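Side-chain contact in putative DNA-binding protein (Streptomyces coelicolor, PDB 2EWT), which probably binds DNA through a helix-turn-helix domain to regulate aerial mycelium formation in Streptomyces coelicolor: residues 12-15 with 16-20. Residues are numbered along the deposited sequence; the frame is centred on the assembly and turned at random.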
loop_
_atom_site.group_PDB
_atom_site.type_symbol
_atom_site.label_atom_id
_atom_site.label_comp_id
_atom_site.label_asym_id
_atom_site.label_seq_id
_atom_site.Cartn_x
_atom_site.Cartn_y
_atom_site.Cartn_z
ATOM N N LYS A 12 -12.156 5.028 -2.735
ATOM C CA LYS A 12 -11.895 5.604 -1.424
ATOM C C LYS A 12 -11.016 6.841 -1.561
ATOM O O LYS A 12 -11.174 7.804 -0.813
ATOM C CB LYS A 12 -11.251 4.568 -0.493
ATOM C CG LYS A 12 -12.229 3.473 -0.088
ATOM C CD LYS A 12 -11.835 2.781 1.206
ATOM C CE LYS A 12 -12.954 1.853 1.667
ATOM N NZ LYS A 12 -12.608 1.087 2.898
ATOM N N LEU A 13 -10.095 6.821 -2.520
ATOM C CA LEU A 13 -9.236 7.980 -2.751
ATOM C C LEU A 13 -10.111 9.152 -3.193
ATOM O O LEU A 13 -9.904 10.293 -2.770
ATOM C CB LEU A 13 -8.195 7.670 -3.834
ATOM C CG LEU A 13 -6.913 6.983 -3.347
ATOM C CD1 LEU A 13 -6.111 6.462 -4.532
ATOM C CD2 LEU A 13 -6.090 7.971 -2.542
ATOM N N ARG A 14 -11.090 8.866 -4.049
ATOM C CA ARG A 14 -11.996 9.904 -4.535
ATOM C C ARG A 14 -12.885 10.416 -3.399
ATOM O O ARG A 14 -13.084 11.623 -3.248
ATOM C CB ARG A 14 -12.869 9.369 -5.683
ATOM C CG ARG A 14 -13.825 10.419 -6.256
ATOM C CD ARG A 14 -14.824 9.852 -7.263
ATOM N NE ARG A 14 -14.236 9.531 -8.564
ATOM C CZ ARG A 14 -13.684 8.364 -8.880
ATOM N NH1 ARG A 14 -13.635 7.382 -7.988
ATOM N NH2 ARG A 14 -13.194 8.170 -10.101
ATOM N N ALA A 15 -13.410 9.499 -2.594
ATOM C CA ALA A 15 -14.272 9.875 -1.480
ATOM C C ALA A 15 -13.547 10.798 -0.505
ATOM O O ALA A 15 -14.054 11.859 -0.155
ATOM C CB ALA A 15 -14.770 8.626 -0.754
ATOM N N ILE A 16 -12.354 10.400 -0.071
ATOM C CA ILE A 16 -11.585 11.214 0.865
ATOM C C ILE A 16 -11.264 12.598 0.295
ATOM O O ILE A 16 -11.331 13.598 1.011
ATOM C CB ILE A 16 -10.281 10.490 1.287
ATOM C CG1 ILE A 16 -10.590 9.478 2.392
ATOM C CG2 ILE A 16 -9.247 11.492 1.780
ATOM C CD1 ILE A 16 -11.619 8.431 2.013
ATOM N N ARG A 17 -10.920 12.655 -0.988
ATOM C CA ARG A 17 -10.615 13.933 -1.628
ATOM C C ARG A 17 -11.824 14.862 -1.589
ATOM O O ARG A 17 -11.736 15.985 -1.098
ATOM C CB ARG A 17 -10.210 13.728 -3.088
ATOM C CG ARG A 17 -10.155 15.025 -3.885
ATOM C CD ARG A 17 -9.630 14.806 -5.293
ATOM N NE ARG A 17 -10.509 13.984 -6.126
ATOM C CZ ARG A 17 -11.686 14.378 -6.607
ATOM N NH1 ARG A 17 -12.156 15.593 -6.338
ATOM N NH2 ARG A 17 -12.382 13.563 -7.390
ATOM N N THR A 18 -12.944 14.382 -2.122
ATOM C CA THR A 18 -14.175 15.165 -2.170
ATOM C C THR A 18 -14.684 15.512 -0.776
ATOM O O THR A 18 -15.196 16.608 -0.551
ATOM C CB THR A 18 -15.285 14.409 -2.933
ATOM O OG1 THR A 18 -15.499 13.128 -2.326
ATOM C CG2 THR A 18 -14.892 14.218 -4.395
ATOM N N GLN A 19 -14.529 14.579 0.158
ATOM C CA GLN A 19 -14.981 14.790 1.530
ATOM C C GLN A 19 -14.408 16.041 2.177
ATOM O O GLN A 19 -15.068 16.670 3.005
ATOM C CB GLN A 19 -14.646 13.572 2.391
ATOM C CG GLN A 19 -15.701 12.487 2.342
ATOM C CD GLN A 19 -15.323 11.276 3.167
ATOM O OE1 GLN A 19 -14.779 11.404 4.264
ATOM N NE2 GLN A 19 -15.623 10.092 2.650
ATOM N N GLN A 20 -13.184 16.402 1.815
ATOM C CA GLN A 20 -12.580 17.595 2.384
ATOM C C GLN A 20 -12.678 18.790 1.442
ATOM O O GLN A 20 -11.896 19.736 1.531
ATOM C CB GLN A 20 -11.129 17.329 2.774
ATOM C CG GLN A 20 -10.216 16.935 1.640
ATOM C CD GLN A 20 -8.896 16.406 2.153
ATOM O OE1 GLN A 20 -8.830 15.310 2.712
ATOM N NE2 GLN A 20 -7.839 17.187 1.981
#
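Four successive i to i+4 backbone hydrogen bonds tie K12-A15 to I16-Q19 in the last turns of helix 3-19, from the nearly straight I16 N to K12 O (2.9 Å) to Q19 N to A15 O (2.8 Å), and Q20 is the first residue to leave the helical conformation. On the side facing helix 37-45, R14 and R17 cross at an angle, R17 NH2 coming 3.6 Å from the aliphatic CG of R14. Both have CG anti to the backbone N and bend in opposite senses at chi3. Their guanidinium planes end 74° apart. The closeness of two like charges is probably eased by E44: its carboxylate makes a salt bridge with R17 NE, while its backbone O accepts from R14 NH1. R17 NH1 also reaches L22 O, just past the helix end. T18 turns its hydroxyl back over the preceding turn, since chi1 of 56° puts OG1 between N and the carbonyl carbon, 3.0 Å from R14 O and 2.9 Å from A15 O. Q19 lays its chain back along A15, NE2 coming 3.8 Å from A15 CB. On another side, I16 CD1 folds to 4.2 Å from A15 CB, while L13 and I16 pack on L69 and on helix 52-62. This is an amphipathic first helix of a compact all-helical helix-turn-helix domain; R14 and R17 tie its C-terminal end to helix 37-45 through E44.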